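PDB 5V2D: dioxygenase from Pseudomonas brassicacearum, which probably cleaves the central carbon-carbon double bond of lignin-derived stilbenes with dioxygen, using a non-haem iron centre held by four histidines. Local coordinates for residues 235-240 with 325-330; 202-207 with 267-272; 275-280 with 319-324. One frame throughout, in Å; residues are numbered along the deposited sequence.

Contact 1 of 3, residues 235-240 with 325-330; sequences AAMVHD and NIFYFF. With FE (Fe (III) ion), chain E.
M237, F327 and F330 meet beside the four-histidine iron site of this seven-bladed beta-propeller, the fold of the carotenoid cleavage oxygenase family. Both segments are loops. H239, two residues after M237, binds iron through NE2 at 2.1 Å. H188, H304 and H495 complete the histidine set, and a water also binds the metal. H239 ND1 is hydrogen-bonded to E156, which helps to fix the turn of the ring. D240 forms a salt bridge with K190.

The contact itself is small and apolar. M237 runs out extended, with CG anti to the backbone N (chi1 -177°), and bends only at chi3. The sulfur and the methyl therefore reach different rings. SD lies 4.3 Å from F327 CE2, at the ring edge and near its plane. CE lies 4.1 Å from F330 CE2, and the two side chains cross at about a right angle.

The aromatic partners are set by a type I turn from F327 to F330, closed by the bond from F330 N to F327 O. An Asx turn from N325 to F327 leads into it, sharing F327. F327 N donates to N325 OD1 at 2.9 Å, from well above the carbonyl plane. N325 ND2 adds weak bonds to F327 O and F330 O. F330 also has F329 over one face, with F329 CD2 3.5 Å above the centre of its ring.

Contact 2 of 3, residues 202-207 with 267-272; sequences SYEAKG and PHFQWQ
The backbones stay well apart, the closest CA atoms being those of E204 and H268 at 11.5 Å, and only long side chains bridge them. E204 starts a type I turn that ends at G207.

The main link is a His-carboxylate hydrogen bond. H268 NE2 donates to E204 OE2 at 2.7 Å, nearly straight at 169°. The acceptor lies in the imidazole plane and uses its syn lone pair. The carboxylate is turned 38° from the ring. H268 ND1 is bonded to the R124 carbonyl, so the ring is gripped at both nitrogens, consistent with a protonated histidine. E204 OE1 is bonded to G209 N. With an alanine in place of E204, H268 NE2 and G209 N would probably lose their acceptors and the imidazole would be less firmly fixed.

Beside this bond, Y203 and F269 meet edge to edge, with Y203 OH 3.4 Å from F269 CZ. That hydroxyl has its polar partners in E156 and R124. H268 CD2 covers one face of F269, 3.4 Å above the ring centre.

The contact joins the end of strand 198-203 to strand 269-271. V257 of strand 255-257 packs on E204, H268 and F269, and M262 of helix 259-263 touches H268.

Contact 3 of 3, residues 275-280 with 319-324; sequences LPQLFA and MPVTGG
F279 with M319 and Q277 with V321 are the two pairs that join these segments. The strands do not hydrogen-bond to each other. The CA atoms of Q277 and V321 are 10.2 Å apart, and those of F279 and M319 are 13.1 Å apart. Side chains span the distance, and the two segments run in roughly opposite directions.

The apolar part is a methyl-to-ring-edge contact between M319 and F279. The M319 methyl, CE, comes to the edge of the F279 ring, near its plane, 4.3 Å from CE2. M319 CG stands between the backbone N and the carbonyl carbon (chi1 60°), and a bend at chi3 carries the methyl round to the ring. F279 is packed by more than methionine. Its ring also meets those of W350 and F352, with both planes steeply inclined to its own.

The second pair mixes polar and apolar groups. Q277 is extended beyond CG and crosses V321 at a slant. Its OE1 lies 3.9 Å from V321 CG1, a methyl that cannot donate a hydrogen bond. OE1 is buried here and has no polar partner in the model. The other end of the amide is satisfied, because NE2 is bonded to the P297 carbonyl. That bond supports the placing of nitrogen and oxygen. Burying the lone oxygen against a methyl probably costs some stability.

The contact packs one propeller blade on the next. Strand 276-283 lies between strands 247-252 and 292-298, and F279 bonds through its backbone to F294. Strand 314-322 lies between strands 301-311 and 345-353. Two side chains of that second blade fill the interface: W350 touches Q277, M319 and V321, and Q302 touches Q277, F279 and M319.

All three contacts are buried, and contact 1 lies nearest the centre of the chain, about 13 Å away against 17 Å for the others. Contacts 1 and 2 touch directly. F330 O is probably hydrogen-bonded to W271 N at 3.2 Å, and the Y203 ring packs on the backbone of A236 and V238. Contact 3 adjoins contact 1 in sequence, since strand 314-322 leads into the loop of 325-330. The chemistry differs with place. Contact 1 is loop packing next to the metal, contact 2 adds the only hydrogen bond across any of the three, and contact 3 is packing between blade strands without one.

Contact 1 of 3, residues 235-240 with 325-330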
ATOM      1  N   ALA A 235     -17.769   7.181 -10.574  1.00 35.94           N
ATOM      2  CA  ALA A 235     -16.971   6.993  -9.357  1.00 37.44           C
ATOM      3  C   ALA A 235     -16.341   5.617  -9.362  1.00 35.64           C
ATOM      4  O   ALA A 235     -17.025   4.589  -9.372  1.00 37.95           O
ATOM      5  CB  ALA A 235     -17.805   7.192  -8.097  1.00 38.41           C
ATOM      6  N   ALA A 236     -15.001   5.596  -9.306  1.00 32.30           N
ATOM      7  CA  ALA A 236     -14.271   4.368  -9.288  1.00 30.94           C
ATOM      8  C   ALA A 236     -13.071   4.444  -8.381  1.00 29.95           C
ATOM      9  O   ALA A 236     -12.532   5.556  -8.130  1.00 30.84           O
ATOM     10  CB  ALA A 236     -13.808   4.030 -10.700  1.00 35.44           C
ATOM     11  N   MET A 237     -12.568   3.266  -8.011  1.00 27.35           N
ATOM     12  CA  MET A 237     -11.359   3.217  -7.129  1.00 27.78           C
ATOM     13  C   MET A 237     -10.159   3.785  -7.883  1.00 29.22           C
ATOM     14  O   MET A 237      -9.836   3.339  -8.999  1.00 28.46           O
ATOM     15  CB  MET A 237     -11.037   1.806  -6.705  1.00 29.01           C
ATOM     16  CG  MET A 237      -9.828   1.741  -5.740  1.00 28.87           C
ATOM     17  SD  MET A 237      -9.346   0.046  -5.284  1.00 30.98           S
ATOM     18  CE  MET A 237     -10.571  -0.167  -4.044  1.00 31.59           C
ATOM     19  N   VAL A 238      -9.483   4.745  -7.267  1.00 28.25           N
ATOM     20  CA  VAL A 238      -8.162   5.184  -7.726  1.00 26.92           C
ATOM     21  C   VAL A 238      -7.222   4.958  -6.547  1.00 26.68           C
ATOM     22  O   VAL A 238      -7.078   5.846  -5.621  1.00 27.36           O
ATOM     23  CB  VAL A 238      -8.134   6.634  -8.167  1.00 26.30           C
ATOM     24  CG1 VAL A 238      -6.785   6.956  -8.809  1.00 26.60           C
ATOM     25  CG2 VAL A 238      -9.208   6.901  -9.210  1.00 26.91           C
ATOM     26  N   HIS A 239      -6.588   3.782  -6.562  1.00 26.22           N
ATOM     27  CA  HIS A 239      -5.793   3.388  -5.387  1.00 25.29           C
ATOM     28  C   HIS A 239      -4.430   4.096  -5.375  1.00 24.19           C
ATOM     29  O   HIS A 239      -3.992   4.646  -4.357  1.00 24.96           O
ATOM     30  CB  HIS A 239      -5.692   1.854  -5.257  1.00 23.99           C
ATOM     31  CG  HIS A 239      -4.887   1.416  -4.063  1.00 23.09           C
ATOM     32  ND1 HIS A 239      -5.273   1.708  -2.768  1.00 23.24           N
ATOM     33  CD2 HIS A 239      -3.656   0.849  -3.983  1.00 22.83           C
ATOM     34  CE1 HIS A 239      -4.367   1.235  -1.931  1.00 24.66           C
ATOM     35  NE2 HIS A 239      -3.370   0.736  -2.646  1.00 24.26           N
ATOM     36  N   ASP A 240      -3.713   3.975  -6.500  1.00 26.11           N
ATOM     37  CA  ASP A 240      -2.366   4.504  -6.648  1.00 26.35           C
ATOM     38  C   ASP A 240      -2.409   5.459  -7.824  1.00 26.44           C
ATOM     39  O   ASP A 240      -3.406   5.550  -8.515  1.00 23.96           O
ATOM     40  CB  ASP A 240      -1.403   3.321  -6.843  1.00 27.83           C
ATOM     41  CG  ASP A 240       0.065   3.640  -6.497  1.00 27.21           C
ATOM     42  OD1 ASP A 240       0.435   4.850  -6.401  1.00 26.94           O
ATOM     43  OD2 ASP A 240       0.869   2.652  -6.390  1.00 27.26           O
ATOM     44  N   ASN A 325     -10.718  -9.825 -11.598  1.00 45.78           N
ATOM     45  CA  ASN A 325     -10.968  -9.312 -10.271  1.00 46.34           C
ATOM     46  C   ASN A 325     -10.247 -10.152  -9.194  1.00 46.72           C
ATOM     47  O   ASN A 325     -10.638 -11.288  -8.928  1.00 43.75           O
ATOM     48  CB  ASN A 325     -12.452  -9.288  -9.937  1.00 45.54           C
ATOM     49  CG  ASN A 325     -12.736  -8.621  -8.625  1.00 45.31           C
ATOM     50  OD1 ASN A 325     -11.901  -7.878  -8.145  1.00 40.06           O
ATOM     51  ND2 ASN A 325     -13.902  -8.901  -8.028  1.00 45.35           N
ATOM     52  N   ILE A 326      -9.247  -9.552  -8.558  1.00 46.84           N
ATOM     53  CA  ILE A 326      -8.565 -10.191  -7.400  1.00 53.54           C
ATOM     54  C   ILE A 326      -9.227  -9.863  -6.035  1.00 48.09           C
ATOM     55  O   ILE A 326      -8.873 -10.430  -5.008  1.00 47.24           O
ATOM     56  CB  ILE A 326      -7.088  -9.749  -7.385  1.00 57.64           C
ATOM     57  CG1 ILE A 326      -6.228 -10.787  -6.621  1.00 71.86           C
ATOM     58  CG2 ILE A 326      -6.954  -8.329  -6.833  1.00 56.16           C
ATOM     59  CD1 ILE A 326      -4.709 -10.762  -6.949  1.00 75.75           C
ATOM     60  N   PHE A 327     -10.162  -8.922  -6.042  1.00 44.71           N
ATOM     61  CA  PHE A 327     -10.847  -8.461  -4.859  1.00 44.05           C
ATOM     62  C   PHE A 327     -12.121  -9.259  -4.663  1.00 39.66           C
ATOM     63  O   PHE A 327     -13.204  -8.850  -5.043  1.00 39.22           O
ATOM     64  CB  PHE A 327     -10.979  -6.895  -4.870  1.00 54.35           C
ATOM     65  CG  PHE A 327      -9.615  -6.137  -4.639  1.00 56.43           C
ATOM     66  CD1 PHE A 327      -8.470  -6.775  -4.048  1.00 65.24           C
ATOM     67  CD2 PHE A 327      -9.476  -4.820  -4.983  1.00 58.95           C
ATOM     68  CE1 PHE A 327      -7.240  -6.065  -3.818  1.00 67.25           C
ATOM     69  CE2 PHE A 327      -8.274  -4.115  -4.771  1.00 61.32           C
ATOM     70  CZ  PHE A 327      -7.152  -4.721  -4.178  1.00 64.30           C
ATOM     71  N   TYR A 328     -11.961 -10.419  -3.996  1.00 37.92           N
ATOM     72  CA  TYR A 328     -13.109 -11.298  -3.701  1.00 39.18           C
ATOM     73  C   TYR A 328     -14.211 -10.600  -2.887  1.00 40.77           C
ATOM     74  O   TYR A 328     -15.360 -10.940  -3.047  1.00 37.59           O
ATOM     75  CB  TYR A 328     -12.655 -12.674  -3.089  1.00 43.23           C
ATOM     76  CG  TYR A 328     -12.069 -12.525  -1.696  1.00 47.65           C
ATOM     77  CD1 TYR A 328     -10.658 -12.389  -1.482  1.00 53.27           C
ATOM     78  CD2 TYR A 328     -12.936 -12.411  -0.588  1.00 50.97           C
ATOM     79  CE1 TYR A 328     -10.142 -12.174  -0.196  1.00 56.79           C
ATOM     80  CE2 TYR A 328     -12.433 -12.203   0.705  1.00 54.14           C
ATOM     81  CZ  TYR A 328     -11.042 -12.082   0.898  1.00 53.90           C
ATOM     82  OH  TYR A 328     -10.623 -11.849   2.228  1.00 57.39           O
ATOM     83  N   PHE A 329     -13.888  -9.555  -2.092  1.00 36.68           N
ATOM     84  CA  PHE A 329     -14.874  -8.827  -1.243  1.00 35.54           C
ATOM     85  C   PHE A 329     -15.563  -7.712  -1.971  1.00 38.65           C
ATOM     86  O   PHE A 329     -16.446  -6.998  -1.414  1.00 40.61           O
ATOM     87  CB  PHE A 329     -14.132  -8.274   0.025  1.00 38.46           C
ATOM     88  CG  PHE A 329     -12.710  -7.814  -0.245  1.00 37.27           C
ATOM     89  CD1 PHE A 329     -11.642  -8.664  -0.108  1.00 37.82           C
ATOM     90  CD2 PHE A 329     -12.462  -6.532  -0.708  1.00 37.96           C
ATOM     91  CE1 PHE A 329     -10.322  -8.258  -0.413  1.00 39.32           C
ATOM     92  CE2 PHE A 329     -11.127  -6.124  -0.989  1.00 37.83           C
ATOM     93  CZ  PHE A 329     -10.075  -6.969  -0.858  1.00 37.13           C
ATOM     94  N   PHE A 330     -15.181  -7.498  -3.245  1.00 37.56           N
ATOM     95  CA  PHE A 330     -15.953  -6.601  -4.108  1.00 37.56           C
ATOM     96  C   PHE A 330     -16.425  -7.360  -5.368  1.00 40.73           C
ATOM     97  O   PHE A 330     -16.081  -7.004  -6.464  1.00 36.44           O
ATOM     98  CB  PHE A 330     -15.135  -5.366  -4.559  1.00 35.00           C
ATOM     99  CG  PHE A 330     -14.481  -4.570  -3.409  1.00 37.12           C
ATOM    100  CD1 PHE A 330     -15.218  -4.206  -2.282  1.00 38.48           C
ATOM    101  CD2 PHE A 330     -13.152  -4.135  -3.496  1.00 38.10           C
ATOM    102  CE1 PHE A 330     -14.643  -3.469  -1.274  1.00 40.16           C
ATOM    103  CE2 PHE A 330     -12.583  -3.370  -2.510  1.00 39.26           C
ATOM    104  CZ  PHE A 330     -13.319  -3.066  -1.371  1.00 39.29           C
TER
HETATM  105 FE    FE E 500      -1.493   0.238  -1.928  1.00 21.77          FE
HETATM  106  O   HOH W   1      -2.417  -1.331  -0.957  1.00 26.53           O

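Contact 2 of 3, residues 202-207 with 267-272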
ATOM      1  N   SER A 202      -7.050  12.908  -4.493  1.00 27.93           N
ATOM      2  CA  SER A 202      -8.256  12.402  -3.796  1.00 29.22           C
ATOM      3  C   SER A 202      -9.276  11.897  -4.835  1.00 30.22           C
ATOM      4  O   SER A 202      -9.407  12.521  -5.910  1.00 33.37           O
ATOM      5  CB  SER A 202      -8.866  13.535  -2.990  1.00 30.83           C
ATOM      6  OG  SER A 202     -10.202  13.210  -2.602  1.00 31.63           O
ATOM      7  N   TYR A 203      -9.897  10.741  -4.600  1.00 26.51           N
ATOM      8  CA  TYR A 203     -11.062  10.313  -5.366  1.00 26.10           C
ATOM      9  C   TYR A 203     -12.256  10.221  -4.385  1.00 26.35           C
ATOM     10  O   TYR A 203     -12.074  10.257  -3.157  1.00 29.04           O
ATOM     11  CB  TYR A 203     -10.853   9.035  -6.185  1.00 26.24           C
ATOM     12  CG  TYR A 203     -10.853   7.764  -5.361  1.00 25.27           C
ATOM     13  CD1 TYR A 203      -9.678   7.340  -4.714  1.00 27.04           C
ATOM     14  CD2 TYR A 203     -11.978   7.013  -5.248  1.00 28.69           C
ATOM     15  CE1 TYR A 203      -9.639   6.198  -3.973  1.00 28.27           C
ATOM     16  CE2 TYR A 203     -12.003   5.838  -4.479  1.00 28.40           C
ATOM     17  CZ  TYR A 203     -10.853   5.425  -3.852  1.00 29.01           C
ATOM     18  OH  TYR A 203     -10.879   4.235  -3.127  1.00 27.79           O
ATOM     19  N   GLU A 204     -13.469  10.127  -4.926  1.00 28.38           N
ATOM     20  CA  GLU A 204     -14.685  10.383  -4.163  1.00 30.48           C
ATOM     21  C   GLU A 204     -14.536  11.645  -3.340  1.00 28.68           C
ATOM     22  O   GLU A 204     -14.838  11.735  -2.129  1.00 30.77           O
ATOM     23  CB  GLU A 204     -15.058   9.164  -3.300  1.00 31.29           C
ATOM     24  CG  GLU A 204     -15.554   7.970  -4.160  1.00 32.67           C
ATOM     25  CD  GLU A 204     -16.024   6.817  -3.274  1.00 34.08           C
ATOM     26  OE1 GLU A 204     -17.057   6.934  -2.560  1.00 33.66           O
ATOM     27  OE2 GLU A 204     -15.325   5.769  -3.286  1.00 33.19           O
ATOM     28  N   ALA A 205     -14.024  12.659  -4.004  1.00 29.81           N
ATOM     29  CA  ALA A 205     -13.459  13.814  -3.313  1.00 30.36           C
ATOM     30  C   ALA A 205     -14.518  14.732  -2.720  1.00 31.75           C
ATOM     31  O   ALA A 205     -14.169  15.612  -1.897  1.00 31.40           O
ATOM     32  CB  ALA A 205     -12.581  14.584  -4.237  1.00 30.65           C
ATOM     33  N   LYS A 206     -15.784  14.567  -3.132  1.00 31.92           N
ATOM     34  CA  LYS A 206     -16.874  15.307  -2.464  1.00 35.21           C
ATOM     35  C   LYS A 206     -17.853  14.426  -1.762  1.00 35.83           C
ATOM     36  O   LYS A 206     -18.982  14.862  -1.513  1.00 36.45           O
ATOM     37  CB  LYS A 206     -17.608  16.164  -3.516  1.00 38.94           C
ATOM     38  CG  LYS A 206     -16.690  17.204  -4.086  1.00 40.26           C
ATOM     39  CD  LYS A 206     -17.455  18.144  -5.005  1.00 44.42           C
ATOM     40  CE  LYS A 206     -16.541  19.322  -5.344  1.00 48.75           C
ATOM     41  NZ  LYS A 206     -17.187  20.129  -6.403  1.00 49.43           N
ATOM     42  N   GLY A 207     -17.445  13.232  -1.353  1.00 34.44           N
ATOM     43  CA  GLY A 207     -18.374  12.333  -0.630  1.00 35.45           C
ATOM     44  C   GLY A 207     -18.626  11.060  -1.364  1.00 34.82           C
ATOM     45  O   GLY A 207     -18.121  10.815  -2.496  1.00 33.76           O
ATOM     46  N   PRO A 267     -21.525  -3.953  -0.362  1.00 37.84           N
ATOM     47  CA  PRO A 267     -20.149  -3.469  -0.447  1.00 35.42           C
ATOM     48  C   PRO A 267     -19.996  -2.094  -1.052  1.00 31.26           C
ATOM     49  O   PRO A 267     -20.787  -1.673  -1.898  1.00 29.38           O
ATOM     50  CB  PRO A 267     -19.461  -4.525  -1.315  1.00 40.98           C
ATOM     51  CG  PRO A 267     -20.415  -5.729  -1.356  1.00 41.57           C
ATOM     52  CD  PRO A 267     -21.764  -5.078  -1.320  1.00 40.24           C
ATOM     53  N   HIS A 268     -18.943  -1.378  -0.639  1.00 30.07           N
ATOM     54  CA  HIS A 268     -18.657  -0.036  -1.182  1.00 28.50           C
ATOM     55  C   HIS A 268     -18.383  -0.084  -2.686  1.00 29.37           C
ATOM     56  O   HIS A 268     -18.873   0.750  -3.412  1.00 32.37           O
ATOM     57  CB  HIS A 268     -17.488   0.568  -0.457  1.00 28.53           C
ATOM     58  CG  HIS A 268     -17.183   2.002  -0.816  1.00 28.05           C
ATOM     59  ND1 HIS A 268     -17.461   3.041   0.037  1.00 30.64           N
ATOM     60  CD2 HIS A 268     -16.546   2.528  -1.887  1.00 27.82           C
ATOM     61  CE1 HIS A 268     -17.043   4.163  -0.530  1.00 32.22           C
ATOM     62  NE2 HIS A 268     -16.524   3.885  -1.709  1.00 28.83           N
ATOM     63  N   PHE A 269     -17.630  -1.070  -3.131  1.00 29.96           N
ATOM     64  CA  PHE A 269     -17.270  -1.230  -4.532  1.00 31.33           C
ATOM     65  C   PHE A 269     -17.833  -2.543  -5.115  1.00 32.59           C
ATOM     66  O   PHE A 269     -17.989  -3.523  -4.394  1.00 29.26           O
ATOM     67  CB  PHE A 269     -15.733  -1.362  -4.677  1.00 31.39           C
ATOM     68  CG  PHE A 269     -14.973  -0.119  -4.309  1.00 31.31           C
ATOM     69  CD1 PHE A 269     -14.984   0.982  -5.139  1.00 36.17           C
ATOM     70  CD2 PHE A 269     -14.266  -0.058  -3.137  1.00 33.52           C
ATOM     71  CE1 PHE A 269     -14.257   2.126  -4.805  1.00 36.28           C
ATOM     72  CE2 PHE A 269     -13.549   1.082  -2.777  1.00 35.40           C
ATOM     73  CZ  PHE A 269     -13.567   2.175  -3.616  1.00 36.14           C
ATOM     74  N   GLN A 270     -17.986  -2.538  -6.427  1.00 32.93           N
ATOM     75  CA  GLN A 270     -18.370  -3.718  -7.191  1.00 33.46           C
ATOM     76  C   GLN A 270     -17.594  -3.812  -8.499  1.00 30.58           C
ATOM     77  O   GLN A 270     -17.563  -2.875  -9.284  1.00 33.53           O
ATOM     78  CB  GLN A 270     -19.884  -3.586  -7.516  1.00 33.82           C
ATOM     79  CG  GLN A 270     -20.477  -4.834  -8.164  1.00 35.32           C
ATOM     80  CD  GLN A 270     -21.933  -4.655  -8.527  1.00 33.56           C
ATOM     81  OE1 GLN A 270     -22.262  -3.979  -9.503  1.00 38.21           O
ATOM     82  NE2 GLN A 270     -22.775  -5.214  -7.738  1.00 34.35           N
ATOM     83  N   TRP A 271     -17.014  -4.950  -8.765  1.00 32.70           N
ATOM     84  CA  TRP A 271     -16.289  -5.171 -10.036  1.00 33.97           C
ATOM     85  C   TRP A 271     -17.228  -5.173 -11.225  1.00 35.27           C
ATOM     86  O   TRP A 271     -18.300  -5.747 -11.133  1.00 37.22           O
ATOM     87  CB  TRP A 271     -15.579  -6.492  -9.962  1.00 35.79           C
ATOM     88  CG  TRP A 271     -14.758  -6.809 -11.163  1.00 36.33           C
ATOM     89  CD1 TRP A 271     -15.059  -7.701 -12.150  1.00 38.04           C
ATOM     90  CD2 TRP A 271     -13.497  -6.280 -11.460  1.00 38.45           C
ATOM     91  NE1 TRP A 271     -14.073  -7.728 -13.054  1.00 37.86           N
ATOM     92  CE2 TRP A 271     -13.081  -6.872 -12.660  1.00 37.83           C
ATOM     93  CE3 TRP A 271     -12.638  -5.357 -10.801  1.00 38.09           C
ATOM     94  CZ2 TRP A 271     -11.842  -6.587 -13.247  1.00 37.70           C
ATOM     95  CZ3 TRP A 271     -11.406  -5.072 -11.411  1.00 38.70           C
ATOM     96  CH2 TRP A 271     -11.039  -5.670 -12.614  1.00 39.00           C
ATOM     97  N   GLN A 272     -16.811  -4.488 -12.284  1.00 35.16           N
ATOM     98  CA  GLN A 272     -17.537  -4.365 -13.554  1.00 36.10           C
ATOM     99  C   GLN A 272     -16.638  -5.017 -14.603  1.00 39.34           C
ATOM    100  O   GLN A 272     -15.619  -4.490 -14.948  1.00 37.75           O
ATOM    101  CB  GLN A 272     -17.789  -2.929 -13.891  1.00 36.51           C
ATOM    102  CG  GLN A 272     -18.483  -2.129 -12.782  1.00 37.53           C
ATOM    103  CD  GLN A 272     -19.794  -2.754 -12.317  1.00 39.32           C
ATOM    104  OE1 GLN A 272     -20.519  -3.145 -13.126  1.00 40.54           O
ATOM    105  NE2 GLN A 272     -20.042  -2.877 -11.028  1.00 39.25           N
TER

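Contact 3 of 3, residues 275-280 with 319-324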
ATOM      1  N   LEU A 275     -16.019  -3.024 -18.292  1.00 47.12           N
ATOM      2  CA  LEU A 275     -15.695  -1.592 -18.190  1.00 43.89           C
ATOM      3  C   LEU A 275     -14.201  -1.454 -18.467  1.00 41.60           C
ATOM      4  O   LEU A 275     -13.392  -2.051 -17.771  1.00 38.75           O
ATOM      5  CB  LEU A 275     -15.874  -1.106 -16.781  1.00 43.33           C
ATOM      6  CG  LEU A 275     -16.697   0.073 -16.389  1.00 45.22           C
ATOM      7  CD1 LEU A 275     -16.155   0.573 -15.048  1.00 43.58           C
ATOM      8  CD2 LEU A 275     -16.857   1.161 -17.420  1.00 42.35           C
ATOM      9  N   PRO A 276     -13.838  -0.681 -19.464  1.00 43.34           N
ATOM     10  CA  PRO A 276     -12.403  -0.482 -19.715  1.00 40.88           C
ATOM     11  C   PRO A 276     -11.651   0.116 -18.485  1.00 36.49           C
ATOM     12  O   PRO A 276     -12.172   0.951 -17.758  1.00 35.62           O
ATOM     13  CB  PRO A 276     -12.396   0.475 -20.895  1.00 40.79           C
ATOM     14  CG  PRO A 276     -13.718   0.295 -21.598  1.00 42.79           C
ATOM     15  CD  PRO A 276     -14.695  -0.051 -20.506  1.00 45.81           C
ATOM     16  N   GLN A 277     -10.446  -0.368 -18.279  1.00 33.23           N
ATOM     17  CA  GLN A 277      -9.467   0.336 -17.458  1.00 33.53           C
ATOM     18  C   GLN A 277      -9.417   1.739 -18.032  1.00 34.70           C
ATOM     19  O   GLN A 277      -9.385   1.919 -19.252  1.00 36.83           O
ATOM     20  CB  GLN A 277      -8.119  -0.378 -17.527  1.00 34.68           C
ATOM     21  CG  GLN A 277      -8.080  -1.673 -16.727  1.00 34.45           C
ATOM     22  CD  GLN A 277      -6.813  -2.439 -16.982  1.00 38.13           C
ATOM     23  OE1 GLN A 277      -5.840  -2.291 -16.264  1.00 37.78           O
ATOM     24  NE2 GLN A 277      -6.783  -3.196 -18.047  1.00 39.31           N
ATOM     25  N   LEU A 278      -9.479   2.737 -17.187  1.00 33.80           N
ATOM     26  CA  LEU A 278      -9.480   4.125 -17.668  1.00 35.52           C
ATOM     27  C   LEU A 278      -8.295   4.869 -16.998  1.00 35.22           C
ATOM     28  O   LEU A 278      -7.939   4.585 -15.856  1.00 34.93           O
ATOM     29  CB  LEU A 278     -10.809   4.692 -17.298  1.00 38.16           C
ATOM     30  CG  LEU A 278     -11.375   5.864 -17.989  1.00 44.56           C
ATOM     31  CD1 LEU A 278     -11.452   5.731 -19.499  1.00 46.40           C
ATOM     32  CD2 LEU A 278     -12.758   6.193 -17.430  1.00 45.91           C
ATOM     33  N   PHE A 279      -7.695   5.816 -17.713  1.00 32.90           N
ATOM     34  CA  PHE A 279      -6.601   6.633 -17.193  1.00 30.81           C
ATOM     35  C   PHE A 279      -6.861   8.095 -17.525  1.00 32.19           C
ATOM     36  O   PHE A 279      -7.090   8.426 -18.726  1.00 31.10           O
ATOM     37  CB  PHE A 279      -5.293   6.209 -17.845  1.00 30.55           C
ATOM     38  CG  PHE A 279      -4.953   4.760 -17.616  1.00 31.83           C
ATOM     39  CD1 PHE A 279      -5.455   3.756 -18.449  1.00 31.40           C
ATOM     40  CD2 PHE A 279      -4.159   4.399 -16.532  1.00 31.83           C
ATOM     41  CE1 PHE A 279      -5.149   2.447 -18.260  1.00 30.08           C
ATOM     42  CE2 PHE A 279      -3.819   3.075 -16.330  1.00 31.49           C
ATOM     43  CZ  PHE A 279      -4.287   2.096 -17.188  1.00 30.16           C
ATOM     44  N   ALA A 280      -6.811   8.962 -16.522  1.00 29.81           N
ATOM     45  CA  ALA A 280      -6.798  10.399 -16.742  1.00 29.08           C
ATOM     46  C   ALA A 280      -5.361  10.905 -16.694  1.00 30.13           C
ATOM     47  O   ALA A 280      -4.630  10.613 -15.771  1.00 28.54           O
ATOM     48  CB  ALA A 280      -7.603  11.083 -15.674  1.00 29.92           C
ATOM     49  N   MET A 319       3.632  -0.781 -13.929  1.00 26.23           N
ATOM     50  CA  MET A 319       2.845  -1.337 -12.854  1.00 26.43           C
ATOM     51  C   MET A 319       2.463  -2.804 -13.159  1.00 28.10           C
ATOM     52  O   MET A 319       2.307  -3.152 -14.297  1.00 27.55           O
ATOM     53  CB  MET A 319       1.519  -0.560 -12.700  1.00 27.66           C
ATOM     54  CG  MET A 319       0.659  -0.596 -13.918  1.00 29.85           C
ATOM     55  SD  MET A 319      -1.059  -0.004 -13.708  1.00 32.67           S
ATOM     56  CE  MET A 319      -0.734   1.721 -13.663  1.00 28.00           C
ATOM     57  N   PRO A 320       2.197  -3.601 -12.120  1.00 27.29           N
ATOM     58  CA  PRO A 320       1.499  -4.885 -12.333  1.00 27.25           C
ATOM     59  C   PRO A 320       0.126  -4.594 -12.899  1.00 28.66           C
ATOM     60  O   PRO A 320      -0.495  -3.548 -12.560  1.00 26.95           O
ATOM     61  CB  PRO A 320       1.420  -5.496 -10.938  1.00 28.15           C
ATOM     62  CG  PRO A 320       2.396  -4.729 -10.124  1.00 29.59           C
ATOM     63  CD  PRO A 320       2.465  -3.343 -10.707  1.00 27.37           C
ATOM     64  N   VAL A 321      -0.307  -5.481 -13.792  1.00 28.85           N
ATOM     65  CA  VAL A 321      -1.642  -5.493 -14.325  1.00 31.70           C
ATOM     66  C   VAL A 321      -2.148  -6.943 -14.225  1.00 34.68           C
ATOM     67  O   VAL A 321      -1.406  -7.896 -14.609  1.00 31.81           O
ATOM     68  CB  VAL A 321      -1.664  -5.015 -15.746  1.00 34.02           C
ATOM     69  CG1 VAL A 321      -3.114  -5.021 -16.298  1.00 34.51           C
ATOM     70  CG2 VAL A 321      -1.140  -3.590 -15.857  1.00 33.78           C
ATOM     71  N   THR A 322      -3.340  -7.118 -13.670  1.00 30.26           N
ATOM     72  CA  THR A 322      -3.881  -8.448 -13.475  1.00 34.82           C
ATOM     73  C   THR A 322      -5.112  -8.599 -14.339  1.00 36.94           C
ATOM     74  O   THR A 322      -5.949  -7.703 -14.403  1.00 33.80           O
ATOM     75  CB  THR A 322      -4.275  -8.659 -12.017  1.00 33.10           C
ATOM     76  OG1 THR A 322      -3.113  -8.466 -11.250  1.00 34.14           O
ATOM     77  CG2 THR A 322      -4.840 -10.064 -11.753  1.00 34.28           C
ATOM     78  N   GLY A 323      -5.234  -9.743 -14.998  1.00 42.97           N
ATOM     79  CA  GLY A 323      -6.364  -9.941 -15.933  1.00 45.29           C
ATOM     80  C   GLY A 323      -7.645 -10.470 -15.292  1.00 49.42           C
ATOM     81  O   GLY A 323      -8.213 -11.405 -15.811  1.00 51.00           O
ATOM     82  N   GLY A 324      -8.144  -9.832 -14.227  1.00 44.48           N
ATOM     83  CA  GLY A 324      -9.467 -10.118 -13.658  1.00 44.13           C
ATOM     84  C   GLY A 324      -9.558  -9.617 -12.234  1.00 44.11           C
ATOM     85  O   GLY A 324      -8.588  -9.055 -11.723  1.00 36.41           O
TER